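Local coordinates for type IV pilus biogenesis protein PilB (Streptococcus sanguinis, PDB 7B7P), which is a bimodular minor pilin of type IV pili with a direct role in adhesion, carrying a metal-binding von Willebrand factor A-like module, at residues S53-S58 with K62-Y67; Q13-T18 with V78-T83. All coordinates share one frame; numbering follows the deposited sequence.

Contact 1 (S53-S58 with K62-Y67)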
ATOM      1  N   SER A  53       7.659 -20.749 -11.548  1.00 97.53           N
ATOM      2  CA  SER A  53       7.313 -21.656 -12.633  1.00 94.82           C
ATOM      3  C   SER A  53       6.277 -21.002 -13.545  1.00 87.84           C
ATOM      4  O   SER A  53       5.505 -20.142 -13.119  1.00 88.84           O
ATOM      5  CB  SER A  53       6.786 -22.968 -12.068  1.00 90.30           C
ATOM      6  OG  SER A  53       7.493 -23.302 -10.889  1.00 93.29           O
ATOM      7  N   TYR A  54       6.283 -21.399 -14.816  1.00 89.63           N
ATOM      8  CA  TYR A  54       5.488 -20.726 -15.835  1.00 89.81           C
ATOM      9  C   TYR A  54       4.731 -21.732 -16.695  1.00 90.41           C
ATOM     10  O   TYR A  54       5.168 -22.868 -16.883  1.00 90.58           O
ATOM     11  CB  TYR A  54       6.360 -19.853 -16.755  1.00 90.07           C
ATOM     12  CG  TYR A  54       6.992 -18.639 -16.103  1.00 93.27           C
ATOM     13  CD1 TYR A  54       8.014 -18.773 -15.168  1.00 95.57           C
ATOM     14  CD2 TYR A  54       6.589 -17.357 -16.446  1.00 91.06           C
ATOM     15  CE1 TYR A  54       8.601 -17.664 -14.584  1.00 95.42           C
ATOM     16  CE2 TYR A  54       7.170 -16.247 -15.868  1.00 93.73           C
ATOM     17  CZ  TYR A  54       8.176 -16.406 -14.937  1.00 93.39           C
ATOM     18  OH  TYR A  54       8.754 -15.302 -14.357  1.00 95.70           O
ATOM     19  N   ILE A  55       3.586 -21.292 -17.220  1.00 88.17           N
ATOM     20  CA  ILE A  55       2.873 -21.985 -18.287  1.00 85.92           C
ATOM     21  C   ILE A  55       2.571 -20.967 -19.377  1.00 85.43           C
ATOM     22  O   ILE A  55       2.094 -19.864 -19.090  1.00 80.94           O
ATOM     23  CB  ILE A  55       1.565 -22.635 -17.797  1.00 84.14           C
ATOM     24  CG1 ILE A  55       1.833 -23.676 -16.726  1.00 83.62           C
ATOM     25  CG2 ILE A  55       0.822 -23.278 -18.958  1.00 81.94           C
ATOM     26  CD1 ILE A  55       0.596 -24.044 -15.947  1.00 85.21           C
ATOM     27  N   GLY A  56       2.834 -21.334 -20.619  1.00 84.96           N
ATOM     28  CA  GLY A  56       2.552 -20.439 -21.722  1.00 84.41           C
ATOM     29  C   GLY A  56       2.929 -21.100 -23.026  1.00 89.65           C
ATOM     30  O   GLY A  56       3.549 -22.168 -23.055  1.00 91.95           O
ATOM     31  N   LEU A  57       2.543 -20.439 -24.111  1.00 90.98           N
ATOM     32  CA  LEU A  57       2.783 -20.970 -25.439  1.00 92.22           C
ATOM     33  C   LEU A  57       4.252 -20.842 -25.838  1.00100.81           C
ATOM     34  O   LEU A  57       5.008 -20.010 -25.317  1.00102.21           O
ATOM     35  CB  LEU A  57       1.916 -20.254 -26.467  1.00 90.24           C
ATOM     36  CG  LEU A  57       0.477 -20.751 -26.567  1.00 93.92           C
ATOM     37  CD1 LEU A  57      -0.068 -20.452 -27.955  1.00 93.14           C
ATOM     38  CD2 LEU A  57       0.406 -22.233 -26.242  1.00 91.46           C
ATOM     39  N   SER A  58       4.639 -21.676 -26.801  1.00102.53           N
ATOM     40  CA  SER A  58       5.975 -21.653 -27.373  1.00103.58           C
ATOM     41  C   SER A  58       6.233 -20.342 -28.106  1.00105.41           C
ATOM     42  O   SER A  58       5.341 -19.506 -28.306  1.00103.64           O
ATOM     43  CB  SER A  58       6.170 -22.818 -28.349  1.00104.62           C
ATOM     44  OG  SER A  58       5.207 -22.822 -29.392  1.00105.07           O
ATOM     45  N   LYS A  62       3.030 -23.165 -31.141  1.00104.59           N
ATOM     46  CA  LYS A  62       2.420 -24.427 -31.531  1.00105.39           C
ATOM     47  C   LYS A  62       2.382 -25.440 -30.404  1.00101.67           C
ATOM     48  O   LYS A  62       1.886 -26.556 -30.605  1.00101.88           O
ATOM     49  CB  LYS A  62       3.164 -25.011 -32.737  1.00107.24           C
ATOM     50  CG  LYS A  62       3.431 -23.969 -33.817  1.00110.24           C
ATOM     51  CD  LYS A  62       3.454 -24.545 -35.222  1.00108.95           C
ATOM     52  CE  LYS A  62       4.803 -25.160 -35.544  1.00109.29           C
ATOM     53  NZ  LYS A  62       4.812 -25.740 -36.911  1.00111.79           N
ATOM     54  N   LYS A  63       2.878 -25.082 -29.224  1.00102.14           N
ATOM     55  CA  LYS A  63       2.903 -26.008 -28.106  1.00102.69           C
ATOM     56  C   LYS A  63       2.602 -25.260 -26.811  1.00100.55           C
ATOM     57  O   LYS A  63       3.040 -24.122 -26.619  1.00 99.27           O
ATOM     58  CB  LYS A  63       4.259 -26.726 -28.049  1.00106.30           C
ATOM     59  CG  LYS A  63       4.307 -28.057 -28.805  1.00110.80           C
ATOM     60  CD  LYS A  63       3.114 -28.941 -28.460  1.00115.01           C
ATOM     61  CE  LYS A  63       2.670 -29.795 -29.640  1.00113.35           C
ATOM     62  NZ  LYS A  63       1.360 -30.454 -29.327  1.00105.71           N
ATOM     63  N   VAL A  64       1.812 -25.885 -25.940  1.00103.70           N
ATOM     64  CA  VAL A  64       1.587 -25.373 -24.590  1.00 98.82           C
ATOM     65  C   VAL A  64       2.654 -25.986 -23.700  1.00 97.28           C
ATOM     66  O   VAL A  64       2.720 -27.213 -23.565  1.00 97.01           O
ATOM     67  CB  VAL A  64       0.187 -25.727 -24.062  1.00 95.07           C
ATOM     68  CG1 VAL A  64       0.064 -25.307 -22.587  1.00 90.93           C
ATOM     69  CG2 VAL A  64      -0.909 -25.101 -24.913  1.00 90.28           C
ATOM     70  N   MET A  65       3.482 -25.148 -23.076  1.00 97.47           N
ATOM     71  CA  MET A  65       4.582 -25.677 -22.285  1.00 98.25           C
ATOM     72  C   MET A  65       4.585 -25.151 -20.862  1.00 93.90           C
ATOM     73  O   MET A  65       3.905 -24.186 -20.507  1.00 96.20           O
ATOM     74  CB  MET A  65       5.934 -25.421 -22.952  1.00 97.51           C
ATOM     75  CG  MET A  65       6.232 -26.560 -23.912  1.00101.69           C
ATOM     76  SD  MET A  65       7.057 -26.076 -25.405  1.00113.29           S
ATOM     77  CE  MET A  65       6.027 -24.680 -25.781  1.00106.33           C
ATOM     78  N   ASN A  66       5.396 -25.829 -20.061  1.00 90.32           N
ATOM     79  CA  ASN A  66       5.376 -25.728 -18.611  1.00 91.95           C
ATOM     80  C   ASN A  66       6.830 -25.693 -18.145  1.00 98.65           C
ATOM     81  O   ASN A  66       7.494 -26.733 -18.117  1.00102.26           O
ATOM     82  CB  ASN A  66       4.616 -26.909 -18.029  1.00 85.48           C
ATOM     83  CG  ASN A  66       4.571 -26.895 -16.527  1.00 89.26           C
ATOM     84  OD1 ASN A  66       4.613 -25.838 -15.902  1.00 91.97           O
ATOM     85  ND2 ASN A  66       4.463 -28.076 -15.932  1.00 86.83           N
ATOM     86  N   TYR A  67       7.324 -24.501 -17.802  1.00 95.72           N
ATOM     87  CA  TYR A  67       8.683 -24.320 -17.287  1.00 96.10           C
ATOM     88  C   TYR A  67       8.619 -24.375 -15.767  1.00 97.51           C
ATOM     89  O   TYR A  67       8.187 -23.417 -15.124  1.00 95.84           O
ATOM     90  CB  TYR A  67       9.274 -22.997 -17.756  1.00 93.12           C
ATOM     91  CG  TYR A  67       9.112 -22.721 -19.229  1.00 97.08           C
ATOM     92  CD1 TYR A  67       7.918 -22.224 -19.732  1.00 96.96           C
ATOM     93  CD2 TYR A  67      10.155 -22.952 -20.118  1.00102.39           C
ATOM     94  CE1 TYR A  67       7.762 -21.966 -21.077  1.00100.31           C
ATOM     95  CE2 TYR A  67      10.012 -22.694 -21.468  1.00103.36           C
ATOM     96  CZ  TYR A  67       8.812 -22.196 -21.941  1.00105.11           C
ATOM     97  OH  TYR A  67       8.648 -21.932 -23.283  1.00107.97           O
TER
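Leu57 and Val64 show how a non-hydrogen-bonded pair in an antiparallel beta hairpin settles its side chains. Branch CD2 of Leu57 reaches over to strand 64-67, while CG2 of Val64, set beside its own backbone N because CG1 lies anti to that atom (chi1 174°), turns to meet it. The two methyls, CD2 of Leu57 and CG2 of Val64, are 3.4 Å apart, tighter than usual van der Waals contact. Ile55 lies on the same face, its CG2 4.2 Å from Val64 CG1. On the other face Gly56 has no side chain, and the ring of Tyr67 presents its edge to Tyr54 O, with CD1 4.1 Å from Tyr54 CB. Between the faces, Gly56 and Met65 exchange two backbone hydrogen bonds, Gly56 N to Met65 O and Met65 N to Gly56 O, both 3.0 Å; Tyr54 and Tyr67 form a second such pair. Toward the turn, Ser58 N donates to Lys63 O at 2.9 Å. Ile55 and Val64 both rest on Val23 of helix 9-27, and the hairpin is continued in its sheet by strand 148-152 beside 53-57 and by strand 79-80 beside 64-67.

Contact 2 (Q13-T18 with V78-T83)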
ATOM      1  N   GLN A  13      -9.627 -31.762 -31.001  1.00101.88           N
ATOM      2  CA  GLN A  13     -10.402 -31.152 -29.929  1.00 99.46           C
ATOM      3  C   GLN A  13     -10.179 -31.885 -28.618  1.00 97.09           C
ATOM      4  O   GLN A  13     -10.052 -31.255 -27.563  1.00 98.65           O
ATOM      5  CB  GLN A  13     -11.884 -31.136 -30.292  1.00 98.53           C
ATOM      6  CG  GLN A  13     -12.255 -30.057 -31.289  1.00101.35           C
ATOM      7  CD  GLN A  13     -12.682 -28.766 -30.614  1.00100.86           C
ATOM      8  OE1 GLN A  13     -12.208 -28.439 -29.524  1.00 96.09           O
ATOM      9  NE2 GLN A  13     -13.581 -28.021 -31.264  1.00 99.94           N
ATOM     10  N   ALA A  14     -10.122 -33.218 -28.665  1.00 97.59           N
ATOM     11  CA  ALA A  14      -9.806 -33.990 -27.469  1.00 93.54           C
ATOM     12  C   ALA A  14      -8.398 -33.699 -26.970  1.00 92.09           C
ATOM     13  O   ALA A  14      -8.151 -33.721 -25.758  1.00 92.29           O
ATOM     14  CB  ALA A  14      -9.964 -35.483 -27.745  1.00 93.41           C
ATOM     15  N   GLU A  15      -7.462 -33.424 -27.877  1.00 93.53           N
ATOM     16  CA  GLU A  15      -6.104 -33.125 -27.440  1.00 97.71           C
ATOM     17  C   GLU A  15      -6.028 -31.754 -26.786  1.00 94.14           C
ATOM     18  O   GLU A  15      -5.359 -31.590 -25.758  1.00 92.22           O
ATOM     19  CB  GLU A  15      -5.121 -33.213 -28.608  1.00 98.77           C
ATOM     20  CG  GLU A  15      -3.728 -32.668 -28.286  1.00100.60           C
ATOM     21  CD  GLU A  15      -2.980 -33.476 -27.225  1.00105.89           C
ATOM     22  OE1 GLU A  15      -3.497 -34.522 -26.771  1.00105.24           O
ATOM     23  OE2 GLU A  15      -1.857 -33.063 -26.852  1.00107.34           O
ATOM     24  N   MET A  16      -6.714 -30.760 -27.356  1.00 89.37           N
ATOM     25  CA  MET A  16      -6.729 -29.442 -26.731  1.00 89.79           C
ATOM     26  C   MET A  16      -7.394 -29.479 -25.354  1.00 89.31           C
ATOM     27  O   MET A  16      -6.876 -28.888 -24.398  1.00 85.68           O
ATOM     28  CB  MET A  16      -7.411 -28.442 -27.651  1.00 87.75           C
ATOM     29  CG  MET A  16      -6.536 -28.032 -28.795  1.00 86.64           C
ATOM     30  SD  MET A  16      -7.527 -27.374 -30.140  1.00102.20           S
ATOM     31  CE  MET A  16      -7.155 -25.630 -30.030  1.00 98.87           C
ATOM     32  N   ARG A  17      -8.518 -30.199 -25.219  1.00 84.46           N
ATOM     33  CA  ARG A  17      -9.170 -30.301 -23.916  1.00 87.14           C
ATOM     34  C   ARG A  17      -8.254 -30.957 -22.883  1.00 88.36           C
ATOM     35  O   ARG A  17      -8.190 -30.504 -21.732  1.00 85.07           O
ATOM     36  CB  ARG A  17     -10.500 -31.066 -24.018  1.00 86.79           C
ATOM     37  CG  ARG A  17     -11.341 -31.058 -22.702  1.00 78.75           C
ATOM     38  CD  ARG A  17     -12.477 -32.093 -22.688  1.00 77.12           C
ATOM     39  NE  ARG A  17     -13.439 -31.921 -21.579  1.00 75.02           N
ATOM     40  CZ  ARG A  17     -13.605 -32.790 -20.569  1.00 76.63           C
ATOM     41  NH1 ARG A  17     -12.865 -33.910 -20.498  1.00 71.20           N
ATOM     42  NH2 ARG A  17     -14.511 -32.549 -19.615  1.00 65.71           N
ATOM     43  N   THR A  18      -7.534 -32.022 -23.268  1.00 87.45           N
ATOM     44  CA  THR A  18      -6.655 -32.676 -22.298  1.00 88.91           C
ATOM     45  C   THR A  18      -5.483 -31.769 -21.940  1.00 81.46           C
ATOM     46  O   THR A  18      -5.044 -31.723 -20.785  1.00 75.37           O
ATOM     47  CB  THR A  18      -6.140 -34.022 -22.837  1.00 90.82           C
ATOM     48  OG1 THR A  18      -5.714 -33.863 -24.196  1.00 98.96           O
ATOM     49  CG2 THR A  18      -7.223 -35.087 -22.792  1.00 87.24           C
ATOM     50  N   VAL A  78      11.763 -27.539 -18.949  1.00107.47           N
ATOM     51  CA  VAL A  78      10.905 -27.305 -20.109  1.00108.64           C
ATOM     52  C   VAL A  78      10.232 -28.604 -20.555  1.00108.61           C
ATOM     53  O   VAL A  78      10.889 -29.516 -21.069  1.00111.10           O
ATOM     54  CB  VAL A  78      11.704 -26.649 -21.260  1.00107.41           C
ATOM     55  CG1 VAL A  78      13.043 -27.362 -21.506  1.00106.71           C
ATOM     56  CG2 VAL A  78      10.880 -26.607 -22.539  1.00110.66           C
ATOM     57  N   SER A  79       8.914 -28.695 -20.355  1.00107.85           N
ATOM     58  CA  SER A  79       8.112 -29.846 -20.754  1.00104.97           C
ATOM     59  C   SER A  79       6.827 -29.374 -21.417  1.00106.04           C
ATOM     60  O   SER A  79       6.188 -28.433 -20.936  1.00102.58           O
ATOM     61  CB  SER A  79       7.770 -30.731 -19.549  1.00102.69           C
ATOM     62  OG  SER A  79       6.747 -31.654 -19.878  1.00105.88           O
ATOM     63  N   GLU A  80       6.439 -30.036 -22.512  1.00106.90           N
ATOM     64  CA  GLU A  80       5.163 -29.721 -23.141  1.00103.62           C
ATOM     65  C   GLU A  80       4.018 -30.325 -22.341  1.00102.06           C
ATOM     66  O   GLU A  80       4.076 -31.492 -21.943  1.00103.26           O
ATOM     67  CB  GLU A  80       5.107 -30.225 -24.582  1.00105.94           C
ATOM     68  CG  GLU A  80       3.840 -29.755 -25.286  1.00110.25           C
ATOM     69  CD  GLU A  80       3.003 -30.880 -25.919  1.00112.60           C
ATOM     70  OE1 GLU A  80       3.518 -32.007 -26.098  1.00111.73           O
ATOM     71  OE2 GLU A  80       1.804 -30.649 -26.198  1.00112.78           O
ATOM     72  N   LEU A  81       2.983 -29.516 -22.101  1.00102.09           N
ATOM     73  CA  LEU A  81       1.759 -29.974 -21.454  1.00100.62           C
ATOM     74  C   LEU A  81       0.824 -30.490 -22.537  1.00103.11           C
ATOM     75  O   LEU A  81       0.310 -29.714 -23.351  1.00103.86           O
ATOM     76  CB  LEU A  81       1.118 -28.848 -20.653  1.00 96.88           C
ATOM     77  CG  LEU A  81       1.638 -28.786 -19.220  1.00 91.34           C
ATOM     78  CD1 LEU A  81       1.117 -27.553 -18.549  1.00 85.97           C
ATOM     79  CD2 LEU A  81       1.224 -30.026 -18.462  1.00 89.83           C
ATOM     80  N   GLY A  82       0.618 -31.793 -22.557  1.00105.20           N
ATOM     81  CA  GLY A  82      -0.079 -32.458 -23.630  1.00106.68           C
ATOM     82  C   GLY A  82       0.570 -33.790 -23.901  1.00110.61           C
ATOM     83  O   GLY A  82       1.398 -34.270 -23.126  1.00111.86           O
ATOM     84  N   THR A  83       0.190 -34.396 -25.024  1.00112.42           N
ATOM     85  CA  THR A  83       0.694 -35.724 -25.356  1.00113.54           C
ATOM     86  C   THR A  83       1.137 -35.891 -26.804  1.00112.76           C
ATOM     87  O   THR A  83       1.941 -36.791 -27.069  1.00114.60           O
ATOM     88  CB  THR A  83      -0.364 -36.802 -25.042  1.00112.92           C
ATOM     89  OG1 THR A  83      -1.597 -36.484 -25.705  1.00111.80           O
ATOM     90  CG2 THR A  83      -0.603 -36.930 -23.536  1.00101.69           C
TER
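Glu15 OE2 receives the backbone N-H of Thr83 at 3.1 Å, and the N-H of Lys84 also reaches that oxygen through a weak hydrogen bond. The setting is the pilin module, where a long N-terminal helix, 9-27, lies against a mixed, mostly antiparallel beta sheet; here the helix meets the segment 78-83, which carries the edge strand 79-80. The example illustrates how one carboxylate can bind a loop through both of its oxygens.

The bond from Thr83 N is almost straight, 176° at the hydrogen, and it uses the syn lone pair of OE2, on the side of the other oxygen. That other oxygen, OE1, takes a weak hydrogen bond from the hydroxyl OG1 of Thr83 at 2.9 Å. Backbone and side chain of a single threonine thus engage the two oxygens of one carboxylate, which should restrict its rotation about the CG-CD bond. Glu15 arrives there by leaving the helix with CG anti to its backbone N and then bending at chi2 (65°), a bend that carries the carboxylate over to the loop. On the threonine, OG1 sits between the backbone N and the carbonyl carbon, a position that leaves it close to the backbone N, so that both can reach the one carboxylate.

Glu80 brings a second carboxylate near, with its OE2 4.4 Å from Glu15 OE2. The likely repulsion between them is probably moderated by Lys63, whose NZ forms a salt bridge with Glu80 OE2. Ser19, next after Thr18 in the helix, donates a hydrogen bond from OG to Leu81 O and adds another polar tie between helix and loop. Gly82, a backbone with positive phi (142°), runs alongside the two carboxylates, its CA 3.7 Å from Glu15 OE2.

Contacts 1 and 2 meet at strand 64-67: Val64 O and Leu81 N, 2.7 Å apart, and Asn66 N and Ser79 O probably form hydrogen bonds that place strand 79-80 beside the hairpin. Contact 1 is the more buried, a local hairpin ruled by repeated backbone bonds and by apolar branches facing helix 9-27. Contact 2 is smaller and nearer the surface, and it joins parts far apart in sequence through one carboxylate. The same helix thus serves both, offering Val23 to the apolar face of 53-58 with 62-67 and Glu15 to the backbone and hydroxyl of Thr83. Both lie in the pilin module, away from the magnesium site of the von Willebrand factor A-like module.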